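Local coordinates for YcaO (Methanopyrus kandleri, PDB 6CIB), which probably catalyses ATP-dependent thioamidation of the ribosomal peptide backbone, binding nucleotide and magnesium as a member of the YcaO family, at residues Asp99-Ala104 with Ala129-His134; Asp169-Val174 with Met231-Gly236; Val222-Arg227 with Arg284-Asn289; Arg348-Val351 with Ser355-Val358. All blocks are in the same frame, centred on the assembly; numbering follows the deposited sequence.

Contact 1 of 4, residues Asp99-Ala104 with Ala129-His134; sequences DKWTPA and ANEVFH
Glu131 lies across the benzo end of the Trp101 indole, at the close of a short 3-10 segment that follows strand 124-128, an outer strand of the five-stranded antiparallel sheet. Contact begins at the first side-chain carbon, with Glu131 CB 3.8 Å from Trp101 CZ3. Having CG beside the backbone N (chi1 -69°) and a further bend at chi2 (-57°) turns the chain so that it crosses the tryptophan side chain at about a right angle: Glu131 CG stays 3.8 Å from Trp101 CZ3 and comes within 4.3 Å of Pro103 CG. At the tip, Glu131 OE1 approaches Trp101 CH2 to 3.6 Å, obliquely to the ring, and the carboxylate plane is turned 70° from the indole. No hydrogen bond joins the two segments; the carboxylate is satisfied from outside, OE1 by a salt bridge to Arg350 and OE2 by one to Arg363. With an alanine in place of Glu131, the indole rim would probably lose most of its cover from this segment, and Arg350 and Arg363 would each be left without this carboxylate partner. Within the loop, Pro103 CG sits 3.5 Å above the Trp101 ring plane, displaced toward the rim.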
loop_
_atom_site.group_PDB
_atom_site.type_symbol
_atom_site.label_atom_id
_atom_site.label_comp_id
_atom_site.label_asym_id
_atom_site.label_seq_id
_atom_site.Cartn_x
_atom_site.Cartn_y
_atom_site.Cartn_z
ATOM N N ASP A 99 -26.947 -6.973 2.678
ATOM C CA ASP A 99 -25.925 -7.740 1.956
ATOM C C ASP A 99 -24.681 -7.959 2.821
ATOM O O ASP A 99 -24.322 -7.104 3.632
ATOM C CB ASP A 99 -25.528 -7.032 0.654
ATOM C CG ASP A 99 -26.655 -6.991 -0.373
ATOM O OD1 ASP A 99 -27.278 -8.042 -0.648
ATOM O OD2 ASP A 99 -26.901 -5.902 -0.932
ATOM N N LYS A 100 -24.043 -9.113 2.641
ATOM C CA LYS A 100 -22.848 -9.485 3.397
ATOM C C LYS A 100 -21.797 -10.033 2.453
ATOM O O LYS A 100 -22.121 -10.809 1.548
ATOM C CB LYS A 100 -23.164 -10.578 4.423
ATOM C CG LYS A 100 -24.081 -10.187 5.566
ATOM C CD LYS A 100 -24.494 -11.444 6.311
ATOM C CE LYS A 100 -25.264 -11.125 7.579
ATOM N NZ LYS A 100 -25.663 -12.371 8.293
ATOM N N TRP A 101 -20.545 -9.635 2.661
ATOM C CA TRP A 101 -19.433 -10.310 2.014
ATOM C C TRP A 101 -18.886 -11.365 2.967
ATOM O O TRP A 101 -18.401 -11.042 4.058
ATOM C CB TRP A 101 -18.336 -9.328 1.554
ATOM C CG TRP A 101 -17.038 -10.012 1.149
ATOM C CD1 TRP A 101 -16.905 -11.133 0.368
ATOM C CD2 TRP A 101 -15.703 -9.617 1.509
ATOM N NE1 TRP A 101 -15.578 -11.467 0.237
ATOM C CE2 TRP A 101 -14.817 -10.550 0.913
ATOM C CE3 TRP A 101 -15.170 -8.565 2.269
ATOM C CZ2 TRP A 101 -13.419 -10.458 1.050
ATOM C CZ3 TRP A 101 -13.774 -8.476 2.412
ATOM C CH2 TRP A 101 -12.919 -9.423 1.807
ATOM N N THR A 102 -18.990 -12.623 2.545
ATOM C CA THR A 102 -18.469 -13.762 3.301
ATOM C C THR A 102 -17.378 -14.447 2.466
ATOM O O THR A 102 -17.695 -15.171 1.521
ATOM C CB THR A 102 -19.595 -14.748 3.692
ATOM O OG1 THR A 102 -20.661 -14.025 4.316
ATOM C CG2 THR A 102 -19.088 -15.819 4.663
ATOM N N PRO A 103 -16.092 -14.204 2.802
ATOM C CA PRO A 103 -14.976 -14.810 2.060
ATOM C C PRO A 103 -15.001 -16.339 2.090
ATOM O O PRO A 103 -15.518 -16.932 3.045
ATOM C CB PRO A 103 -13.741 -14.306 2.803
ATOM C CG PRO A 103 -14.180 -13.071 3.508
ATOM C CD PRO A 103 -15.618 -13.288 3.856
ATOM N N ALA A 104 -14.429 -16.948 1.050
ATOM C CA ALA A 104 -14.412 -18.407 0.850
ATOM C C ALA A 104 -13.947 -19.223 2.062
ATOM O O ALA A 104 -14.524 -20.273 2.363
ATOM C CB ALA A 104 -13.561 -18.752 -0.366
ATOM N N ALA A 129 -15.472 -8.120 10.623
ATOM C CA ALA A 129 -14.542 -7.303 11.411
ATOM C C ALA A 129 -13.076 -7.648 11.133
ATOM O O ALA A 129 -12.236 -6.748 11.106
ATOM C CB ALA A 129 -14.855 -7.398 12.899
ATOM N N ASN A 130 -12.793 -8.931 10.884
ATOM C CA ASN A 130 -11.430 -9.421 10.574
ATOM C C ASN A 130 -10.914 -8.904 9.226
ATOM O O ASN A 130 -9.709 -8.946 8.956
ATOM C CB ASN A 130 -11.382 -10.962 10.598
ATOM C CG ASN A 130 -9.957 -11.522 10.671
ATOM O OD1 ASN A 130 -9.223 -11.288 11.634
ATOM N ND2 ASN A 130 -9.569 -12.284 9.655
ATOM N N GLU A 131 -11.836 -8.433 8.387
ATOM C CA GLU A 131 -11.501 -7.839 7.102
ATOM C C GLU A 131 -11.472 -6.311 7.162
ATOM O O GLU A 131 -11.298 -5.648 6.138
ATOM C CB GLU A 131 -12.483 -8.313 6.021
ATOM C CG GLU A 131 -12.359 -9.779 5.636
ATOM C CD GLU A 131 -10.968 -10.157 5.164
ATOM O OE1 GLU A 131 -10.355 -9.393 4.382
ATOM O OE2 GLU A 131 -10.486 -11.228 5.575
ATOM N N VAL A 132 -11.637 -5.756 8.361
ATOM C CA VAL A 132 -11.635 -4.312 8.537
ATOM C C VAL A 132 -10.525 -3.906 9.512
ATOM O O VAL A 132 -9.674 -3.061 9.193
ATOM C CB VAL A 132 -13.018 -3.798 9.019
ATOM C CG1 VAL A 132 -12.978 -2.306 9.309
ATOM C CG2 VAL A 132 -14.095 -4.081 7.983
ATOM N N PHE A 133 -10.539 -4.526 10.692
ATOM C CA PHE A 133 -9.686 -4.121 11.797
ATOM C C PHE A 133 -8.336 -4.818 11.798
ATOM O O PHE A 133 -8.142 -5.825 11.107
ATOM C CB PHE A 133 -10.401 -4.348 13.143
ATOM C CG PHE A 133 -11.675 -3.554 13.310
ATOM C CD1 PHE A 133 -11.667 -2.154 13.262
ATOM C CD2 PHE A 133 -12.887 -4.209 13.540
ATOM C CE1 PHE A 133 -12.841 -1.425 13.424
ATOM C CE2 PHE A 133 -14.059 -3.489 13.713
ATOM C CZ PHE A 133 -14.037 -2.094 13.655
ATOM N N HIS A 134 -7.410 -4.252 12.573
ATOM C CA HIS A 134 -6.108 -4.845 12.850
ATOM C C HIS A 134 -5.586 -4.287 14.178
ATOM O O HIS A 134 -5.505 -3.069 14.323
ATOM C CB HIS A 134 -5.103 -4.557 11.729
ATOM C CG HIS A 134 -3.783 -5.225 11.929
ATOM N ND1 HIS A 134 -3.623 -6.592 11.837
ATOM C CD2 HIS A 134 -2.564 -4.722 12.242
ATOM C CE1 HIS A 134 -2.359 -6.900 12.074
ATOM N NE2 HIS A 134 -1.697 -5.784 12.324
#

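Contact 2 of 4, residues Asp169-Val174 with Met231-Gly236; sequences DSWSIV and MVMGFG
The indole of Trp171 and the phenyl ring of Phe235 lie face to face, the centroid of the five-membered ring 4.0 Å from that of the phenyl and the planes inclined by 27°. Phe235 CE2 sits 3.3 Å above the indole plane, over its centre, whereas Trp171 CG lies over the phenyl face nearer the rim. The closest approach comes near the indole ring fusion, where Trp171 CE2 is 3.4 Å from Phe235 CZ. Met233, modelled as selenomethionine, arrives obliquely at the benzo side: its CE is 3.4 Å from Trp171 CZ2. Its SE lies 5.2 Å from the five-membered centroid and 56° off the ring normal, a Met-aromatic contact. Trp171 reaches out from the helix because its CG is anti to the backbone N (chi1 -177°), and NE1 is hydrogen-bonded to Glu175, one turn further along. An alanine in place of Trp171 would probably open a gap against the phenyl face, leave the Met233 methyl without this neighbour and deprive Glu175 of its indole donor. The stack joins helix 154-177 to strand 233-238, an outer strand of the three-stranded antiparallel sheet; the Phe235 side chain is about 8 Å from the bound ADP. Leu209 of strand 203-209 also touches Trp171, and Trp292 of helix 290-293 packs on Met233.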
loop_
_atom_site.group_PDB
_atom_site.type_symbol
_atom_site.label_atom_id
_atom_site.label_comp_id
_atom_site.label_asym_id
_atom_site.label_seq_id
_atom_site.Cartn_x
_atom_site.Cartn_y
_atom_site.Cartn_z
ATOM N N ASP A 169 -2.227 -7.049 -5.601
ATOM C CA ASP A 169 -2.812 -7.992 -6.569
ATOM C C ASP A 169 -1.790 -8.365 -7.650
ATOM O O ASP A 169 -1.604 -9.559 -7.931
ATOM C CB ASP A 169 -4.111 -7.444 -7.189
ATOM C CG ASP A 169 -4.759 -8.429 -8.165
ATOM O OD1 ASP A 169 -5.442 -9.381 -7.727
ATOM O OD2 ASP A 169 -4.580 -8.241 -9.382
ATOM N N SER A 170 -1.135 -7.350 -8.229
ATOM C CA SER A 170 -0.057 -7.543 -9.211
ATOM C C SER A 170 1.107 -8.354 -8.648
ATOM O O SER A 170 1.547 -9.318 -9.271
ATOM C CB SER A 170 0.470 -6.204 -9.728
ATOM O OG SER A 170 -0.428 -5.607 -10.638
ATOM N N TRP A 171 1.594 -7.952 -7.471
ATOM C CA TRP A 171 2.676 -8.651 -6.786
ATOM C C TRP A 171 2.293 -10.109 -6.477
ATOM O O TRP A 171 3.102 -11.014 -6.696
ATOM C CB TRP A 171 3.105 -7.863 -5.537
ATOM C CG TRP A 171 4.254 -8.433 -4.760
ATOM C CD1 TRP A 171 5.196 -9.324 -5.200
ATOM C CD2 TRP A 171 4.610 -8.114 -3.406
ATOM N NE1 TRP A 171 6.093 -9.603 -4.200
ATOM C CE2 TRP A 171 5.761 -8.880 -3.086
ATOM C CE3 TRP A 171 4.060 -7.271 -2.425
ATOM C CZ2 TRP A 171 6.379 -8.824 -1.825
ATOM C CZ3 TRP A 171 4.671 -7.218 -1.168
ATOM C CH2 TRP A 171 5.827 -7.987 -0.886
ATOM N N SER A 172 1.059 -10.323 -6.013
ATOM C CA SER A 172 0.539 -11.669 -5.732
ATOM C C SER A 172 0.481 -12.567 -6.974
ATOM O O SER A 172 0.800 -13.747 -6.895
ATOM C CB SER A 172 -0.834 -11.588 -5.086
ATOM O OG SER A 172 -0.748 -11.002 -3.805
ATOM N N ILE A 173 0.090 -11.988 -8.106
ATOM C CA ILE A 173 0.089 -12.670 -9.404
ATOM C C ILE A 173 1.495 -13.107 -9.839
ATOM O O ILE A 173 1.686 -14.255 -10.241
ATOM C CB ILE A 173 -0.693 -11.830 -10.467
ATOM C CG1 ILE A 173 -2.093 -12.406 -10.655
ATOM C CG2 ILE A 173 -0.012 -11.768 -11.827
ATOM C CD1 ILE A 173 -2.997 -12.239 -9.455
ATOM N N VAL A 174 2.459 -12.196 -9.719
ATOM C CA VAL A 174 3.866 -12.464 -10.028
ATOM C C VAL A 174 4.433 -13.604 -9.167
ATOM O O VAL A 174 5.073 -14.502 -9.697
ATOM C CB VAL A 174 4.718 -11.162 -9.947
ATOM C CG1 VAL A 174 6.220 -11.446 -10.019
ATOM C CG2 VAL A 174 4.323 -10.205 -11.067
HETATM N N MSE A 231 18.780 -6.641 0.898
HETATM C CA MSE A 231 18.137 -7.069 -0.341
HETATM C C MSE A 231 16.667 -7.020 -0.064
HETATM O O MSE A 231 16.086 -7.949 0.507
HETATM C CB MSE A 231 18.614 -8.444 -0.802
HETATM C CG MSE A 231 19.999 -8.275 -1.411
HETATM SE SE MSE A 231 20.687 -10.035 -1.965
HETATM C CE MSE A 231 19.519 -10.339 -3.514
ATOM N N VAL A 232 16.070 -5.897 -0.452
ATOM C CA VAL A 232 14.688 -5.584 -0.142
ATOM C C VAL A 232 13.925 -5.362 -1.445
ATOM O O VAL A 232 14.522 -5.299 -2.534
ATOM C CB VAL A 232 14.557 -4.344 0.795
ATOM C CG1 VAL A 232 15.157 -4.614 2.179
ATOM C CG2 VAL A 232 15.166 -3.087 0.168
HETATM N N MSE A 233 12.609 -5.243 -1.330
HETATM C CA MSE A 233 11.757 -4.963 -2.482
HETATM C C MSE A 233 10.878 -3.794 -2.158
HETATM O O MSE A 233 10.477 -3.612 -1.013
HETATM C CB MSE A 233 10.880 -6.169 -2.807
HETATM C CG MSE A 233 11.670 -7.419 -3.177
HETATM SE SE MSE A 233 10.372 -8.819 -3.684
HETATM C CE MSE A 233 9.794 -9.263 -1.864
ATOM N N GLY A 234 10.588 -2.981 -3.169
ATOM C CA GLY A 234 9.631 -1.879 -3.055
ATOM C C GLY A 234 8.637 -1.926 -4.202
ATOM O O GLY A 234 8.977 -2.387 -5.296
ATOM N N PHE A 235 7.410 -1.465 -3.949
ATOM C CA PHE A 235 6.357 -1.443 -4.968
ATOM C C PHE A 235 5.587 -0.131 -4.976
ATOM O O PHE A 235 5.452 0.531 -3.946
ATOM C CB PHE A 235 5.373 -2.610 -4.781
ATOM C CG PHE A 235 6.027 -3.955 -4.805
ATOM C CD1 PHE A 235 6.220 -4.628 -6.010
ATOM C CD2 PHE A 235 6.479 -4.548 -3.618
ATOM C CE1 PHE A 235 6.856 -5.868 -6.036
ATOM C CE2 PHE A 235 7.119 -5.783 -3.643
ATOM C CZ PHE A 235 7.301 -6.443 -4.850
ATOM N N GLY A 236 5.086 0.227 -6.153
ATOM C CA GLY A 236 4.201 1.375 -6.312
ATOM C C GLY A 236 3.152 1.119 -7.374
ATOM O O GLY A 236 3.404 0.401 -8.347
#

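Contact 3 of 4, residues Val222-Arg227 with Arg284-Asn289; sequences VTEAER and RLKRLN
The two backbones come nearest at Glu224 and Lys286, with CA atoms 8.0 Å apart, one closing strand 217-224, the central strand of a three-stranded antiparallel sheet, the other in the last turns of helix 282-288. This separation is spanned by side chains alone, in a surface strand-to-helix salt bridge away from the nucleotide site. Glu224 has its CG anti to the backbone N (chi1 -163°) and runs on extended, which carries the carboxylate across to the helix. Lys286 bends at chi3, laying its aliphatic part against the acid: its CD is 3.6 Å from Glu224 CD. The ammonium then gives the charged bond, Lys286 NZ to Glu224 OE1 at 3.2 Å, while OE2 of the same glutamate stays 3.6 Å from NZ, and these unequal distances mark an uneven, one-oxygen grip. The nitrogen approaches from above the carboxylate plane, 47° out of it. Long, weak ion pairs to Arg203 from Glu224 and to Glu283 from Lys286 add further charge around the bridge. Where the helix ends, Asn289 folds its amide back over the last turn, and its ND2 donates to Leu285 O at 3.2 Å, tilted 30° from the carbonyl plane.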
loop_
_atom_site.group_PDB
_atom_site.type_symbol
_atom_site.label_atom_id
_atom_site.label_comp_id
_atom_site.label_asym_id
_atom_site.label_seq_id
_atom_site.Cartn_x
_atom_site.Cartn_y
_atom_site.Cartn_z
ATOM N N VAL A 222 13.785 -4.011 -6.958
ATOM C CA VAL A 222 14.500 -5.033 -6.187
ATOM C C VAL A 222 15.972 -4.657 -6.046
ATOM O O VAL A 222 16.568 -4.087 -6.965
ATOM C CB VAL A 222 14.339 -6.480 -6.756
ATOM C CG1 VAL A 222 12.927 -6.995 -6.532
ATOM C CG2 VAL A 222 14.710 -6.565 -8.234
ATOM N N THR A 223 16.537 -4.961 -4.881
ATOM C CA THR A 223 17.942 -4.683 -4.628
ATOM C C THR A 223 18.795 -5.944 -4.555
ATOM O O THR A 223 18.337 -7.010 -4.134
ATOM C CB THR A 223 18.179 -3.820 -3.365
ATOM O OG1 THR A 223 17.774 -4.539 -2.196
ATOM C CG2 THR A 223 17.417 -2.497 -3.455
ATOM N N GLU A 224 20.032 -5.793 -5.008
ATOM C CA GLU A 224 21.100 -6.738 -4.754
ATOM C C GLU A 224 22.092 -6.009 -3.862
ATOM O O GLU A 224 22.393 -4.839 -4.090
ATOM C CB GLU A 224 21.743 -7.148 -6.076
ATOM C CG GLU A 224 22.577 -8.416 -6.013
ATOM C CD GLU A 224 23.109 -8.846 -7.372
ATOM O OE1 GLU A 224 22.409 -8.658 -8.395
ATOM O OE2 GLU A 224 24.235 -9.385 -7.409
ATOM N N ALA A 225 22.577 -6.685 -2.830
ATOM C CA ALA A 225 23.508 -6.086 -1.872
ATOM C C ALA A 225 24.440 -7.158 -1.334
ATOM O O ALA A 225 24.115 -8.353 -1.389
ATOM C CB ALA A 225 22.746 -5.414 -0.730
ATOM N N GLU A 226 25.590 -6.740 -0.808
ATOM C CA GLU A 226 26.518 -7.696 -0.200
ATOM C C GLU A 226 26.063 -8.182 1.176
ATOM O O GLU A 226 26.465 -9.257 1.619
ATOM C CB GLU A 226 27.970 -7.185 -0.207
ATOM C CG GLU A 226 28.265 -5.960 0.646
ATOM C CD GLU A 226 29.722 -5.512 0.558
ATOM O OE1 GLU A 226 30.589 -6.310 0.125
ATOM O OE2 GLU A 226 30.006 -4.348 0.925
ATOM N N ARG A 227 25.213 -7.395 1.831
ATOM C CA ARG A 227 24.481 -7.837 3.019
ATOM C C ARG A 227 23.067 -8.249 2.616
ATOM O O ARG A 227 22.372 -7.510 1.899
ATOM C CB ARG A 227 24.429 -6.732 4.078
ATOM C CG ARG A 227 25.771 -6.397 4.723
ATOM C CD ARG A 227 25.698 -5.165 5.622
ATOM N NE ARG A 227 24.509 -5.140 6.483
ATOM C CZ ARG A 227 24.359 -5.822 7.622
ATOM N NH1 ARG A 227 25.325 -6.612 8.087
ATOM N NH2 ARG A 227 23.227 -5.711 8.304
ATOM N N ARG A 284 22.266 -17.010 -2.916
ATOM C CA ARG A 284 21.144 -17.944 -2.784
ATOM C C ARG A 284 19.780 -17.240 -2.762
ATOM O O ARG A 284 18.809 -17.757 -3.327
ATOM C CB ARG A 284 21.287 -18.897 -1.587
ATOM C CG ARG A 284 20.050 -19.769 -1.403
ATOM C CD ARG A 284 20.343 -21.245 -1.287
ATOM N NE ARG A 284 20.633 -21.904 -2.566
ATOM C CZ ARG A 284 19.899 -22.873 -3.125
ATOM N NH1 ARG A 284 18.794 -23.333 -2.543
ATOM N NH2 ARG A 284 20.279 -23.390 -4.284
ATOM N N LEU A 285 19.705 -16.080 -2.111
ATOM C CA LEU A 285 18.471 -15.286 -2.154
ATOM C C LEU A 285 18.098 -14.966 -3.600
ATOM O O LEU A 285 16.946 -15.160 -3.991
ATOM C CB LEU A 285 18.550 -14.030 -1.272
ATOM C CG LEU A 285 17.230 -13.261 -1.045
ATOM C CD1 LEU A 285 16.084 -14.144 -0.561
ATOM C CD2 LEU A 285 17.444 -12.075 -0.111
ATOM N N LYS A 286 19.090 -14.531 -4.384
ATOM C CA LYS A 286 18.955 -14.324 -5.835
ATOM C C LYS A 286 18.384 -15.543 -6.561
ATOM O O LYS A 286 17.456 -15.403 -7.361
ATOM C CB LYS A 286 20.311 -13.975 -6.466
ATOM C CG LYS A 286 20.590 -12.498 -6.644
ATOM C CD LYS A 286 21.841 -12.266 -7.484
ATOM C CE LYS A 286 21.563 -12.353 -8.979
ATOM N NZ LYS A 286 22.581 -11.597 -9.763
ATOM N N ARG A 287 18.951 -16.720 -6.282
ATOM C CA ARG A 287 18.527 -17.980 -6.908
ATOM C C ARG A 287 17.116 -18.413 -6.535
ATOM O O ARG A 287 16.390 -18.939 -7.382
ATOM C CB ARG A 287 19.521 -19.108 -6.613
ATOM C CG ARG A 287 20.625 -19.192 -7.647
ATOM C CD ARG A 287 21.576 -20.350 -7.399
ATOM N NE ARG A 287 22.629 -20.342 -8.412
ATOM C CZ ARG A 287 23.788 -19.691 -8.308
ATOM N NH1 ARG A 287 24.087 -18.994 -7.216
ATOM N NH2 ARG A 287 24.660 -19.745 -9.305
ATOM N N LEU A 288 16.736 -18.191 -5.274
ATOM C CA LEU A 288 15.365 -18.434 -4.817
ATOM C C LEU A 288 14.362 -17.439 -5.418
ATOM O O LEU A 288 13.161 -17.723 -5.477
ATOM C CB LEU A 288 15.290 -18.435 -3.282
ATOM C CG LEU A 288 16.023 -19.537 -2.498
ATOM C CD1 LEU A 288 15.949 -19.248 -1.003
ATOM C CD2 LEU A 288 15.497 -20.936 -2.806
ATOM N N ASN A 289 14.872 -16.296 -5.884
ATOM C CA ASN A 289 14.045 -15.234 -6.455
ATOM C C ASN A 289 14.414 -14.891 -7.900
ATOM O O ASN A 289 14.392 -13.721 -8.305
ATOM C CB ASN A 289 14.081 -14.007 -5.544
ATOM C CG ASN A 289 13.240 -14.195 -4.307
ATOM O OD1 ASN A 289 12.019 -14.129 -4.368
ATOM N ND2 ASN A 289 13.886 -14.443 -3.178
#

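Contact 4 of 4, residues Arg348-Val351 with Ser355-Val358; sequences RVRV and SEYV
Arg350, near the end of strand 346-351, and Glu356, in the loop that follows it, form a buried end-on salt bridge in the neighbourhood of the YcaO magnesium site, the Arg350 side chain about 11 Å from the bound magnesium ion and about 8 Å from the side chain of Leu148. The guanidinium and carboxylate are nearly coplanar, their planes 19° apart. Arg350 NH1 donates to Glu356 OE2 at 2.8 Å with an N-H...O angle of 152°, and Arg350 NH2 to Glu356 OE1 at the same 2.8 Å with 156°. Both oxygens use their syn lone pairs and lie close to the guanidinium plane, the geometry of a bidentate pair; a weak third bond runs from Arg350 NH2 to Glu356 OE2. The arginine coils to this position through bends at chi2 and chi3, whereas the glutamate extends straight beyond its CG. One face of the guanidinium carries Arg348 NH2, 3.7 Å above its plane and toward the rim. A water completes a second bridge, accepting from Val351 N at 2.9 Å and donating to Glu356 OE2 at 3.1 Å, so the carboxylate is tied to the strand backbone too. Outside the two segments, Asn146 donates to Glu356 OE2, and Arg350 NH2 also serves Glu131. Such a web implies that neither flat group can turn without breaking several bonds at once, and that opposite charges are likely to offset one another where both residues are buried.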
loop_
_atom_site.group_PDB
_atom_site.type_symbol
_atom_site.label_atom_id
_atom_site.label_comp_id
_atom_site.label_asym_id
_atom_site.label_seq_id
_atom_site.Cartn_x
_atom_site.Cartn_y
_atom_site.Cartn_z
ATOM N N ARG A 348 -10.821 1.669 5.046
ATOM C CA ARG A 348 -10.364 0.375 4.607
ATOM C C ARG A 348 -11.062 0.051 3.280
ATOM O O ARG A 348 -12.295 0.015 3.204
ATOM C CB ARG A 348 -10.664 -0.688 5.662
ATOM C CG ARG A 348 -9.992 -2.022 5.404
ATOM C CD ARG A 348 -8.534 -2.002 5.857
ATOM N NE ARG A 348 -7.810 -3.165 5.350
ATOM C CZ ARG A 348 -7.728 -4.340 5.967
ATOM N NH1 ARG A 348 -8.315 -4.539 7.149
ATOM N NH2 ARG A 348 -7.050 -5.330 5.398
ATOM N N VAL A 349 -10.252 -0.151 2.246
ATOM C CA VAL A 349 -10.723 -0.577 0.925
ATOM C C VAL A 349 -10.474 -2.067 0.816
ATOM O O VAL A 349 -9.356 -2.533 1.068
ATOM C CB VAL A 349 -9.996 0.176 -0.215
ATOM C CG1 VAL A 349 -10.386 -0.377 -1.589
ATOM C CG2 VAL A 349 -10.300 1.667 -0.134
ATOM N N ARG A 350 -11.528 -2.809 0.490
ATOM C CA ARG A 350 -11.417 -4.231 0.182
ATOM C C ARG A 350 -11.929 -4.469 -1.238
ATOM O O ARG A 350 -12.972 -3.933 -1.625
ATOM C CB ARG A 350 -12.215 -5.102 1.174
ATOM C CG ARG A 350 -12.047 -4.793 2.664
ATOM C CD ARG A 350 -10.620 -4.964 3.176
ATOM N NE ARG A 350 -10.159 -6.352 3.107
ATOM C CZ ARG A 350 -9.056 -6.756 2.485
ATOM N NH1 ARG A 350 -8.258 -5.881 1.878
ATOM N NH2 ARG A 350 -8.737 -8.050 2.488
ATOM N N VAL A 351 -11.189 -5.261 -2.005
ATOM C CA VAL A 351 -11.645 -5.707 -3.325
ATOM C C VAL A 351 -11.779 -7.228 -3.209
ATOM O O VAL A 351 -10.774 -7.936 -3.035
ATOM C CB VAL A 351 -10.691 -5.240 -4.457
ATOM C CG1 VAL A 351 -11.198 -5.663 -5.829
ATOM C CG2 VAL A 351 -10.522 -3.722 -4.427
ATOM N N SER A 355 -6.211 -10.531 -5.409
ATOM C CA SER A 355 -5.316 -11.464 -4.729
ATOM C C SER A 355 -4.516 -10.777 -3.631
ATOM O O SER A 355 -4.007 -9.671 -3.817
ATOM C CB SER A 355 -4.358 -12.123 -5.710
ATOM O OG SER A 355 -3.646 -13.165 -5.052
ATOM N N GLU A 356 -4.427 -11.454 -2.488
ATOM C CA GLU A 356 -3.591 -11.026 -1.376
ATOM C C GLU A 356 -2.640 -12.162 -0.965
ATOM O O GLU A 356 -2.236 -12.271 0.197
ATOM C CB GLU A 356 -4.453 -10.507 -0.216
ATOM C CG GLU A 356 -5.231 -9.234 -0.555
ATOM C CD GLU A 356 -6.167 -8.768 0.543
ATOM O OE1 GLU A 356 -6.731 -9.608 1.280
ATOM O OE2 GLU A 356 -6.367 -7.538 0.652
ATOM N N TYR A 357 -2.265 -12.970 -1.962
ATOM C CA TYR A 357 -1.351 -14.112 -1.822
ATOM C C TYR A 357 -0.037 -13.781 -1.104
ATOM O O TYR A 357 0.446 -14.586 -0.293
ATOM C CB TYR A 357 -1.078 -14.740 -3.199
ATOM C CG TYR A 357 -0.205 -15.978 -3.177
ATOM C CD1 TYR A 357 -0.722 -17.218 -2.765
ATOM C CD2 TYR A 357 1.136 -15.921 -3.587
ATOM C CE1 TYR A 357 0.076 -18.360 -2.749
ATOM C CE2 TYR A 357 1.941 -17.054 -3.571
ATOM C CZ TYR A 357 1.402 -18.269 -3.155
ATOM O OH TYR A 357 2.187 -19.398 -3.132
ATOM N N VAL A 358 0.523 -12.604 -1.398
ATOM C CA VAL A 358 1.764 -12.120 -0.752
ATOM C C VAL A 358 1.620 -11.856 0.757
ATOM O O VAL A 358 2.618 -11.833 1.483
ATOM C CB VAL A 358 2.372 -10.870 -1.459
ATOM C CG1 VAL A 358 2.891 -11.225 -2.838
ATOM C CG2 VAL A 358 1.381 -9.714 -1.540
HETATM O O HOH W 1 -8.717 -6.612 -1.203
#

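From the N terminus, contact 1 comes first and closes a loop of 24 residues that holds strands 113-118 and 124-128. Contacts 2 and 3 cross: residues 222-227 fall between the segments of contact 2, and 284-289 lie beyond it. They meet in the three-stranded sheet, where strands 217-224 and 233-238 are neighbours, and so tie it to helices 154-177 and 282-288. Contact 4, in series with all the others, spans a three-residue gap in the loop after strand 346-351. It nevertheless touches contact 1, where Val132 O accepts a weak hydrogen bond from Arg348 NH1, and contact 2, where Asp169 OD1 probably accepts from Ser355 N, linking the five-stranded sheet to helix 154-177.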